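Local coordinates for protein putative laminarinase (Phanerochaete chrysosporium, PDB 2W39) that probably hydrolyses laminarin, lichenin and related beta-glucans, as a secreted family 16 glycoside hydrolase of a white-rot fungus, at residues W99-T105 with N245-L251; P111-D117 with A129-G135; C165-P170 with T228-P232. One frame throughout, in Å; residues are numbered along the deposited sequence. Where two conformers were deposited one is given.

Contact 1 (W99-T105 with N245-L251); sequences WPAAWET and NNIIINL. With LGC (D-glucono-1,5-lactone), chain D; BGC (beta-D-glucopyranose), chain B.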
loop_
_atom_site.group_PDB
_atom_site.type_symbol
_atom_site.label_atom_id
_atom_site.label_comp_id
_atom_site.label_asym_id
_atom_site.label_seq_id
_atom_site.Cartn_x
_atom_site.Cartn_y
_atom_site.Cartn_z
ATOM N N TRP A 99 -3.772 5.024 8.300
ATOM C CA TRP A 99 -3.687 5.197 6.857
ATOM C C TRP A 99 -2.469 4.410 6.368
ATOM O O TRP A 99 -1.377 4.957 6.178
ATOM C CB TRP A 99 -3.618 6.673 6.514
ATOM C CG TRP A 99 -3.581 7.003 5.046
ATOM C CD1 TRP A 99 -3.664 6.147 3.966
ATOM C CD2 TRP A 99 -3.427 8.313 4.501
ATOM N NE1 TRP A 99 -3.553 6.854 2.790
ATOM C CE2 TRP A 99 -3.413 8.187 3.088
ATOM C CE3 TRP A 99 -3.283 9.585 5.068
ATOM C CZ2 TRP A 99 -3.256 9.292 2.236
ATOM C CZ3 TRP A 99 -3.133 10.678 4.215
ATOM C CH2 TRP A 99 -3.121 10.526 2.824
ATOM N N PRO A 100 -2.648 3.090 6.219
ATOM C CA PRO A 100 -1.573 2.243 5.720
ATOM C C PRO A 100 -1.541 2.237 4.192
ATOM O O PRO A 100 -2.573 2.463 3.552
ATOM C CB PRO A 100 -1.970 0.859 6.224
ATOM C CG PRO A 100 -3.493 0.877 6.194
ATOM C CD PRO A 100 -3.867 2.306 6.519
ATOM N N ALA A 101 -0.377 1.950 3.619
ATOM C CA ALA A 101 -0.272 1.783 2.182
ATOM C C ALA A 101 0.885 0.883 1.788
ATOM O O ALA A 101 1.938 0.876 2.439
ATOM C CB ALA A 101 -0.140 3.149 1.491
ATOM N N ALA A 102 0.672 0.145 0.697
ATOM C CA ALA A 102 1.750 -0.546 -0.030
ATOM C C ALA A 102 1.609 -0.053 -1.468
ATOM O O ALA A 102 0.529 -0.140 -2.069
ATOM C CB ALA A 102 1.609 -2.062 0.055
ATOM N N TRP A 103 2.689 0.497 -2.016
ATOM C CA TRP A 103 2.583 1.282 -3.235
ATOM C C TRP A 103 3.931 1.392 -3.907
ATOM O O TRP A 103 4.941 0.945 -3.375
ATOM C CB TRP A 103 1.950 2.645 -2.913
ATOM C CG TRP A 103 2.628 3.484 -1.887
ATOM C CD1 TRP A 103 2.789 3.206 -0.546
ATOM C CD2 TRP A 103 3.085 4.823 -2.071
ATOM N NE1 TRP A 103 3.374 4.277 0.095
ATOM C CE2 TRP A 103 3.559 5.285 -0.819
ATOM C CE3 TRP A 103 3.140 5.681 -3.173
ATOM C CZ2 TRP A 103 4.057 6.569 -0.643
ATOM C CZ3 TRP A 103 3.629 6.964 -2.988
ATOM C CH2 TRP A 103 4.093 7.383 -1.737
ATOM N N GLU A 104 3.921 2.008 -5.083
ATOM C CA GLU A 104 5.161 2.304 -5.806
ATOM C C GLU A 104 5.104 3.721 -6.317
ATOM O O GLU A 104 4.045 4.205 -6.741
ATOM C CB GLU A 104 5.384 1.370 -7.006
ATOM C CG GLU A 104 5.423 -0.084 -6.634
ATOM C CD GLU A 104 5.796 -0.985 -7.799
ATOM O OE1 GLU A 104 5.855 -0.505 -8.948
ATOM O OE2 GLU A 104 6.034 -2.199 -7.552
ATOM N N THR A 105 6.249 4.392 -6.293
ATOM C CA THR A 105 6.353 5.714 -6.900
ATOM C C THR A 105 7.808 6.073 -7.149
ATOM O O THR A 105 8.721 5.337 -6.750
ATOM C CB THR A 105 5.662 6.786 -6.009
ATOM O OG1 THR A 105 5.447 7.971 -6.779
ATOM C CG2 THR A 105 6.513 7.127 -4.788
ATOM N N ASN A 245 10.337 3.020 -10.395
ATOM C CA ASN A 245 9.693 3.298 -9.111
ATOM C C ASN A 245 10.254 2.393 -8.017
ATOM O O ASN A 245 10.562 1.228 -8.259
ATOM C CB ASN A 245 8.181 3.014 -9.202
ATOM C CG ASN A 245 7.362 4.083 -9.916
ATOM O OD1 ASN A 245 7.871 5.032 -10.536
ATOM N ND2 ASN A 245 6.061 3.923 -9.819
ATOM N N ASN A 246 10.318 2.933 -6.806
ATOM C CA ASN A 246 10.572 2.140 -5.601
ATOM C C ASN A 246 9.256 1.576 -5.075
ATOM O O ASN A 246 8.184 2.152 -5.306
ATOM C CB ASN A 246 11.161 3.006 -4.475
ATOM C CG ASN A 246 12.383 3.798 -4.902
ATOM O OD1 ASN A 246 12.254 4.862 -5.508
ATOM N ND2 ASN A 246 13.569 3.283 -4.580
ATOM N N ILE A 247 9.383 0.481 -4.329
ATOM C CA ILE A 247 8.269 -0.057 -3.545
ATOM C C ILE A 247 8.318 0.556 -2.143
ATOM O O ILE A 247 9.395 0.610 -1.517
ATOM C CB ILE A 247 8.370 -1.601 -3.455
ATOM C CG1 ILE A 247 8.150 -2.217 -4.837
ATOM C CG2 ILE A 247 7.391 -2.171 -2.411
ATOM C CD1 ILE A 247 8.548 -3.690 -4.964
ATOM N N ILE A 248 7.173 1.055 -1.682
ATOM C CA ILE A 248 7.044 1.686 -0.366
ATOM C C ILE A 248 5.947 0.983 0.421
ATOM O O ILE A 248 4.876 0.683 -0.118
ATOM C CB ILE A 248 6.766 3.210 -0.489
ATOM C CG1 ILE A 248 7.898 3.879 -1.284
ATOM C CG2 ILE A 248 6.610 3.857 0.910
ATOM C CD1 ILE A 248 7.677 5.358 -1.551
ATOM N N ILE A 249 6.222 0.715 1.695
ATOM C CA ILE A 249 5.225 0.183 2.620
ATOM C C ILE A 249 5.266 1.054 3.867
ATOM O O ILE A 249 6.336 1.253 4.444
ATOM C CB ILE A 249 5.468 -1.300 2.985
ATOM C CG1 ILE A 249 5.593 -2.149 1.717
ATOM C CG2 ILE A 249 4.347 -1.795 3.894
ATOM C CD1 ILE A 249 6.112 -3.572 1.980
ATOM N N ASN A 250 4.121 1.610 4.264
ATOM C CA ASN A 250 4.117 2.600 5.344
ATOM C C ASN A 250 2.848 2.566 6.155
ATOM O O ASN A 250 1.858 1.938 5.774
ATOM C CB ASN A 250 4.331 4.028 4.789
ATOM C CG ASN A 250 3.137 4.520 4.011
ATOM O OD1 ASN A 250 2.957 4.148 2.849
ATOM N ND2 ASN A 250 2.284 5.322 4.652
ATOM N N LEU A 251 2.891 3.294 7.263
ATOM C CA LEU A 251 1.701 3.556 8.053
ATOM C C LEU A 251 1.783 4.992 8.555
ATOM O O LEU A 251 2.675 5.332 9.335
ATOM C CB LEU A 251 1.627 2.584 9.228
ATOM C CG LEU A 251 0.569 2.906 10.295
ATOM C CD1 LEU A 251 -0.849 2.905 9.717
ATOM C CD2 LEU A 251 0.695 1.934 11.467
HETATM C C1 LGC D . -1.419 8.610 -2.418
HETATM C C2 LGC D . -0.650 9.896 -2.376
HETATM O O5 LGC D . -0.961 7.385 -1.764
HETATM O O1 LGC D . -2.487 8.570 -3.010
HETATM O O2 LGC D . -0.435 10.399 -3.709
HETATM C C3 LGC D . 0.670 9.718 -1.617
HETATM O O3 LGC D . 1.162 10.997 -1.181
HETATM C C4 LGC D . 0.468 8.785 -0.423
HETATM O O4 LGC D . 1.594 8.807 0.449
HETATM C C5 LGC D . 0.244 7.386 -0.985
HETATM C C6 LGC D . 0.127 6.274 0.055
HETATM O O6 LGC D . -0.892 6.540 1.030
HETATM C C2 BGC B . -1.009 9.715 -2.169
HETATM C C3 BGC B . 0.436 9.663 -1.666
HETATM C C4 BGC B . 0.482 8.800 -0.416
HETATM C C5 BGC B . 0.179 7.376 -0.857
HETATM C C6 BGC B . 0.298 6.395 0.302
HETATM C C1 BGC B . -1.789 8.387 -2.069
HETATM O O1 BGC B . -3.052 8.628 -1.420
HETATM O O2 BGC B . -1.026 10.175 -3.529
HETATM O O3 BGC B . 0.939 10.986 -1.407
HETATM O O4 BGC B . 1.760 8.867 0.213
HETATM O O5 BGC B . -1.145 7.279 -1.406
HETATM O O6 BGC B . -0.907 6.417 1.077
#

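Contact 2 (P111-D117 with A129-G135); sequences PNGGEVD and AMTLHTG. With LGC (D-glucono-1,5-lactone), chain D; BGC (beta-D-glucopyranose), chain B.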
loop_
_atom_site.group_PDB
_atom_site.type_symbol
_atom_site.label_atom_id
_atom_site.label_comp_id
_atom_site.label_asym_id
_atom_site.label_seq_id
_atom_site.Cartn_x
_atom_site.Cartn_y
_atom_site.Cartn_z
ATOM N N PRO A 111 4.427 14.161 -9.536
ATOM C CA PRO A 111 3.771 12.919 -9.946
ATOM C C PRO A 111 4.228 12.409 -11.312
ATOM O O PRO A 111 3.626 11.478 -11.840
ATOM C CB PRO A 111 2.317 13.363 -10.066
ATOM C CG PRO A 111 2.434 14.742 -10.641
ATOM C CD PRO A 111 3.656 15.345 -9.986
ATOM N N ASN A 112 5.270 13.023 -11.887
ATOM C CA ASN A 112 5.631 12.755 -13.275
ATOM C C ASN A 112 6.250 11.393 -13.525
ATOM O O ASN A 112 6.289 10.946 -14.658
ATOM C CB ASN A 112 6.566 13.845 -13.788
ATOM C CG ASN A 112 5.888 15.185 -13.863
ATOM O OD1 ASN A 112 4.667 15.265 -13.945
ATOM N ND2 ASN A 112 6.675 16.249 -13.817
ATOM N N GLY A 113 6.740 10.737 -12.470
ATOM C CA GLY A 113 7.202 9.354 -12.590
ATOM C C GLY A 113 6.145 8.331 -12.220
ATOM O O GLY A 113 6.423 7.124 -12.190
ATOM N N GLY A 114 4.934 8.809 -11.939
ATOM C CA GLY A 114 3.811 7.948 -11.631
ATOM C C GLY A 114 3.773 7.509 -10.175
ATOM O O GLY A 114 4.732 7.652 -9.404
ATOM N N GLU A 115 2.622 6.954 -9.821
ATOM C CA GLU A 115 2.377 6.341 -8.518
ATOM C C GLU A 115 1.320 5.281 -8.739
ATOM O O GLU A 115 0.314 5.535 -9.415
ATOM C CB GLU A 115 1.862 7.380 -7.514
ATOM C CG GLU A 115 1.379 6.788 -6.198
ATOM C CD GLU A 115 0.824 7.809 -5.229
ATOM O OE1 GLU A 115 0.984 9.029 -5.445
ATOM O OE2 GLU A 115 0.242 7.395 -4.206
ATOM N N VAL A 116 1.536 4.080 -8.213
ATOM C CA VAL A 116 0.479 3.068 -8.170
ATOM C C VAL A 116 0.300 2.611 -6.736
ATOM O O VAL A 116 1.233 2.097 -6.100
ATOM C CB VAL A 116 0.717 1.859 -9.129
ATOM C CG1 VAL A 116 2.122 1.267 -8.955
ATOM C CG2 VAL A 116 -0.373 0.804 -8.902
ATOM N N ASP A 117 -0.912 2.808 -6.232
ATOM C CA ASP A 117 -1.276 2.380 -4.881
ATOM C C ASP A 117 -1.910 1.019 -4.989
ATOM O O ASP A 117 -2.911 0.852 -5.683
ATOM C CB ASP A 117 -2.235 3.383 -4.244
ATOM C CG ASP A 117 -1.690 4.798 -4.293
ATOM O OD1 ASP A 117 -0.512 4.997 -3.901
ATOM O OD2 ASP A 117 -2.391 5.694 -4.756
ATOM N N ALA A 129 -8.611 0.256 -2.024
ATOM C CA ALA A 129 -8.555 1.093 -3.224
ATOM C C ALA A 129 -7.204 0.889 -3.908
ATOM O O ALA A 129 -6.165 0.902 -3.240
ATOM C CB ALA A 129 -8.749 2.563 -2.865
ATOM N N MET A 130 -7.234 0.762 -5.235
ATOM C CA MET A 130 -6.051 0.635 -6.081
ATOM C C MET A 130 -6.130 1.797 -7.065
ATOM O O MET A 130 -7.154 1.980 -7.726
ATOM C CB MET A 130 -6.073 -0.710 -6.795
ATOM C CG MET A 130 -5.953 -1.864 -5.776
ATOM S SD MET A 130 -6.977 -3.315 -6.123
ATOM C CE MET A 130 -8.625 -2.603 -5.901
ATOM N N THR A 131 -5.070 2.604 -7.138
ATOM C CA THR A 131 -5.168 3.931 -7.750
ATOM C C THR A 131 -3.873 4.282 -8.449
ATOM O O THR A 131 -2.782 4.014 -7.928
ATOM C CB THR A 131 -5.439 4.978 -6.647
ATOM O OG1 THR A 131 -6.556 4.566 -5.854
ATOM C CG2 THR A 131 -5.735 6.339 -7.221
ATOM N N LEU A 132 -3.997 4.933 -9.608
ATOM C CA LEU A 132 -2.824 5.568 -10.213
ATOM C C LEU A 132 -2.891 7.071 -10.035
ATOM O O LEU A 132 -3.975 7.674 -10.116
ATOM C CB LEU A 132 -2.707 5.293 -11.714
ATOM C CG LEU A 132 -2.828 3.848 -12.175
ATOM C CD1 LEU A 132 -2.537 3.757 -13.656
ATOM C CD2 LEU A 132 -1.926 2.903 -11.399
ATOM N N HIS A 133 -1.730 7.678 -9.821
ATOM C CA HIS A 133 -1.585 9.138 -9.829
ATOM C C HIS A 133 -0.496 9.460 -10.834
ATOM O O HIS A 133 0.596 8.896 -10.762
ATOM C CB HIS A 133 -1.138 9.656 -8.458
ATOM C CG HIS A 133 -2.033 9.276 -7.324
ATOM N ND1 HIS A 133 -2.740 10.200 -6.589
ATOM C CD2 HIS A 133 -2.300 8.072 -6.763
ATOM C CE1 HIS A 133 -3.419 9.582 -5.638
ATOM N NE2 HIS A 133 -3.174 8.289 -5.726
ATOM N N THR A 134 -0.801 10.360 -11.770
ATOM C CA THR A 134 0.111 10.688 -12.856
ATOM C C THR A 134 0.079 12.187 -13.117
ATOM O O THR A 134 -0.719 12.931 -12.526
ATOM C CB THR A 134 -0.277 9.958 -14.168
ATOM O OG1 THR A 134 -1.532 10.470 -14.638
ATOM C CG2 THR A 134 -0.383 8.453 -13.980
ATOM N N GLY A 135 0.927 12.608 -14.040
ATOM C CA GLY A 135 0.769 13.912 -14.691
ATOM C C GLY A 135 -0.271 13.894 -15.801
ATOM O O GLY A 135 -1.104 12.986 -15.920
HETATM C C1 LGC D . -1.419 8.610 -2.418
HETATM C C2 LGC D . -0.650 9.896 -2.376
HETATM O O5 LGC D . -0.961 7.385 -1.764
HETATM O O1 LGC D . -2.487 8.570 -3.010
HETATM O O2 LGC D . -0.435 10.399 -3.709
HETATM C C3 LGC D . 0.670 9.718 -1.617
HETATM O O3 LGC D . 1.162 10.997 -1.181
HETATM C C4 LGC D . 0.468 8.785 -0.423
HETATM O O4 LGC D . 1.594 8.807 0.449
HETATM C C5 LGC D . 0.244 7.386 -0.985
HETATM C C6 LGC D . 0.127 6.274 0.055
HETATM O O6 LGC D . -0.892 6.540 1.030
HETATM C C2 BGC B . -1.009 9.715 -2.169
HETATM C C3 BGC B . 0.436 9.663 -1.666
HETATM C C4 BGC B . 0.482 8.800 -0.416
HETATM C C5 BGC B . 0.179 7.376 -0.857
HETATM C C6 BGC B . 0.298 6.395 0.302
HETATM C C1 BGC B . -1.789 8.387 -2.069
HETATM O O1 BGC B . -3.052 8.628 -1.420
HETATM O O2 BGC B . -1.026 10.175 -3.529
HETATM O O3 BGC B . 0.939 10.986 -1.407
HETATM O O4 BGC B . 1.760 8.867 0.213
HETATM O O5 BGC B . -1.145 7.279 -1.406
HETATM O O6 BGC B . -0.907 6.417 1.077
HETATM O O HOH W 1 2.989 10.762 -14.868
#

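Contact 3 (C165-P170 with T228-P232); sequences CGVQAP and TAFFP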
loop_
_atom_site.group_PDB
_atom_site.type_symbol
_atom_site.label_atom_id
_atom_site.label_comp_id
_atom_site.label_asym_id
_atom_site.label_seq_id
_atom_site.Cartn_x
_atom_site.Cartn_y
_atom_site.Cartn_z
ATOM N N CYS A 165 -6.794 8.043 -10.467
ATOM C CA CYS A 165 -7.841 7.195 -11.035
ATOM C C CYS A 165 -7.877 5.892 -10.248
ATOM O O CYS A 165 -6.893 5.156 -10.206
ATOM C CB CYS A 165 -7.599 6.916 -12.515
ATOM S SG CYS A 165 -5.951 6.232 -12.884
ATOM N N GLY A 166 -8.995 5.666 -9.570
ATOM C CA GLY A 166 -9.112 4.608 -8.566
ATOM C C GLY A 166 -10.063 3.494 -8.943
ATOM O O GLY A 166 -10.987 3.688 -9.742
ATOM N N VAL A 167 -9.849 2.346 -8.314
ATOM C CA VAL A 167 -10.713 1.190 -8.426
ATOM C C VAL A 167 -10.888 0.637 -7.021
ATOM O O VAL A 167 -9.905 0.455 -6.291
ATOM C CB VAL A 167 -10.091 0.100 -9.331
ATOM C CG1 VAL A 167 -10.954 -1.173 -9.352
ATOM C CG2 VAL A 167 -9.892 0.627 -10.758
ATOM N N GLN A 168 -12.138 0.358 -6.650
ATOM C CA GLN A 168 -12.466 -0.268 -5.367
ATOM C C GLN A 168 -12.548 -1.786 -5.529
ATOM O O GLN A 168 -13.237 -2.275 -6.430
ATOM C CB GLN A 168 -13.816 0.259 -4.860
ATOM C CG GLN A 168 -13.881 1.769 -4.673
ATOM C CD GLN A 168 -13.309 2.224 -3.350
ATOM O OE1 GLN A 168 -12.294 2.929 -3.306
ATOM N NE2 GLN A 168 -13.963 1.833 -2.254
ATOM N N ALA A 169 -11.868 -2.537 -4.661
ATOM C CA ALA A 169 -11.986 -3.998 -4.670
ATOM C C ALA A 169 -13.426 -4.433 -4.378
ATOM O O ALA A 169 -14.156 -3.720 -3.679
ATOM C CB ALA A 169 -11.046 -4.624 -3.677
ATOM N N PRO A 170 -13.848 -5.591 -4.914
ATOM C CA PRO A 170 -15.249 -5.988 -4.767
ATOM C C PRO A 170 -15.624 -6.603 -3.437
ATOM O O PRO A 170 -16.825 -6.752 -3.179
ATOM C CB PRO A 170 -15.428 -7.023 -5.884
ATOM C CG PRO A 170 -14.053 -7.614 -6.054
ATOM C CD PRO A 170 -13.118 -6.473 -5.846
ATOM N N THR A 228 -8.285 -7.622 -10.318
ATOM C CA THR A 228 -9.174 -6.838 -9.482
ATOM C C THR A 228 -9.273 -5.392 -9.986
ATOM O O THR A 228 -10.365 -4.819 -10.062
ATOM C CB THR A 228 -8.684 -6.888 -8.029
ATOM O OG1 THR A 228 -8.536 -8.257 -7.628
ATOM C CG2 THR A 228 -9.666 -6.205 -7.114
ATOM N N ALA A 229 -8.111 -4.809 -10.311
ATOM C CA ALA A 229 -8.047 -3.482 -10.927
ATOM C C ALA A 229 -7.243 -3.594 -12.208
ATOM O O ALA A 229 -6.208 -4.249 -12.250
ATOM C CB ALA A 229 -7.383 -2.461 -9.985
ATOM N N PHE A 230 -7.730 -2.934 -13.254
ATOM C CA PHE A 230 -7.085 -2.904 -14.572
ATOM C C PHE A 230 -7.002 -1.460 -15.011
ATOM O O PHE A 230 -8.000 -0.722 -15.014
ATOM C CB PHE A 230 -7.950 -3.715 -15.545
ATOM C CG PHE A 230 -7.417 -3.844 -16.973
ATOM C CD1 PHE A 230 -8.325 -3.997 -18.015
ATOM C CD2 PHE A 230 -6.054 -3.872 -17.281
ATOM C CE1 PHE A 230 -7.904 -4.168 -19.322
ATOM C CE2 PHE A 230 -5.620 -4.048 -18.592
ATOM C CZ PHE A 230 -6.560 -4.197 -19.611
ATOM N N PHE A 231 -5.791 -1.073 -15.385
ATOM C CA PHE A 231 -5.478 0.258 -15.897
ATOM C C PHE A 231 -4.857 0.067 -17.274
ATOM O O PHE A 231 -3.640 -0.031 -17.416
ATOM C CB PHE A 231 -4.526 0.980 -14.949
ATOM C CG PHE A 231 -5.092 1.164 -13.576
ATOM C CD1 PHE A 231 -4.696 0.335 -12.518
ATOM C CD2 PHE A 231 -6.037 2.163 -13.325
ATOM C CE1 PHE A 231 -5.245 0.520 -11.240
ATOM C CE2 PHE A 231 -6.577 2.346 -12.050
ATOM C CZ PHE A 231 -6.174 1.521 -11.010
ATOM N N PRO A 232 -5.701 -0.044 -18.316
ATOM C CA PRO A 232 -5.186 -0.258 -19.672
ATOM C C PRO A 232 -4.624 1.048 -20.241
ATOM O O PRO A 232 -4.759 2.125 -19.644
ATOM C CB PRO A 232 -6.437 -0.676 -20.439
ATOM C CG PRO A 232 -7.535 0.019 -19.737
ATOM C CD PRO A 232 -7.175 -0.027 -18.266
#

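Contact 1 (W99-T105 with N245-L251)
W103 NE1 donates a hydrogen bond to N250 OD1 at 2.8 Å. The bond is somewhat bent, 144° at the hydrogen; the oxygen lies out of the indole plane and the amide stands 74° to the ring. N250 ND2 adds a weak bond to Y33. W103 holds CG between its backbone N and carbonyl carbon (chi1 57°), which stands the ring over the strand pair. I248 lies beneath it, CB 3.9 Å from the centroid of the five-membered ring of W103, a CH-pi contact. Over the opposite face lies C6 of the bound sugar, modelled as both lactone and glucose. A101, with only a methyl, lets the sugar come close: its CB is 3.4 Å from LGC C6. The backbones form an antiparallel ladder, with I248 N bound to W103 O at 2.8 Å. A102, I247 and I249 point to the other side of the sheet, the isoleucines packing on strand 288-297, while E104 there bonds to H83. One sheet thus has a largely apolar face, with E104 paired to H83, toward strand 288-297 and an aromatic, hydrogen-bonded face for sugar, N250 and I248 together helping to hold the W103 ring.

Contact 2 (P111-D117 with A129-G135)
H133, D117 and E115 bury the most surface here, and their side chains share one face of the hairpin. E115 and H133 run side by side, and the carboxylate lies stacked on the imidazole, their planes 11° apart and E115 CD 3.5 Å from H133 CD2. E115 reaches this position fully extended, with CG opposite the backbone N (chi1 171°), and W110 NE1 binds its OE1. D117 instead meets the imidazole at its edge: H133 NE2 makes a weak bond to D117 OD2, 2.9 Å long but strongly bent; the two side chains cross at about a right angle. H133 ND1 is hydrogen-bonded to N162 OD1, so the ring's rotation is held mainly by N162 and the E115 stack, with the weak D117 bond adding to it. With an alanine here, E115 would probably lose the flat surface it stacks on, leaving D117 OD2 and N162 OD1 each short of a donor. The sugar lies against this group, E115 OE1 2.6 Å from LGC O2 and H133 NE2 2.8 Å from LGC O1. E115-V116-D117 begins the ExDxxE signature of the family 16 active site, which E120 completes.

The backbone pairs antiparallel, D117 N bonding to T131 O at 2.8 Å. A type I turn from P111 to G114 leads in, and the positive phi of G114 favours glycine. On the opposite face V116 packs beside L132, both resting on I196 of strand 195-202, while strands 98-105 and 165-168 flank the hairpin within its sheet.

Contact 3 (C165-P170 with T228-P232)
T228 opens the second segment by laying its methyl on the far end of the first: T228 CG2 is 3.7 Å from P170 CD and also touches A169 CB. Threonine serves both needs here, since its methyl faces these apolar atoms while its OG1 bonds to F200 N. With A229 it faces V198 in a classic beta bulge.

A229 then sets its CB 3.8 Å from V167 CB. The small alanine lets the branched V167 come close between the two backbones; V167 holds CG1 opposite its backbone N (chi1 175°), which puts that branch beside A229 and the T228 carbonyl and turns CG2 to F231. This is a meeting of two sheets of the beta sandwich: strand 165-168 belongs to the sheet of the sugar site, strand 229-232 to the opposing one, and side chains join them.

F231 returns to the interface, the far rim of its ring reaching the first segment. F231 CZ touches V167 CG2 at 3.8 Å, an apolar contact that suits both residue types. Next to it, F231 CE2 comes within 3.4 Å of C165 O. C165 SG sits obliquely 4.9 Å from the ring centroid of F231, a sulfur-aromatic contact. That sulfur is held by its disulfide to C155, and the ring of F231 also leans on L132 and I196.

In the fold
All three contacts are largely buried, contact 1 nearest the middle of the chain and contact 3 farthest, with N112 of contact 2 and P170 of contact 3 at the surface. Contacts 1 and 2 share a sheet and a sugar: strands 98-105 and 115-120 are neighbours, joined by E104 N to V116 O and T105 OG1 to G114 O, and contact 2 is nested in the loop closed by contact 1. Contact 2 meets contact 3 where strand 129-133 pairs with 165-168. The chemistry changes along this path. Contact 1 offers the sugar indole rings, contact 2 acidic groups and a histidine, whereas contact 3, about 17 Å from contact 1 between centres, joins sheet to sheet by apolar side chains.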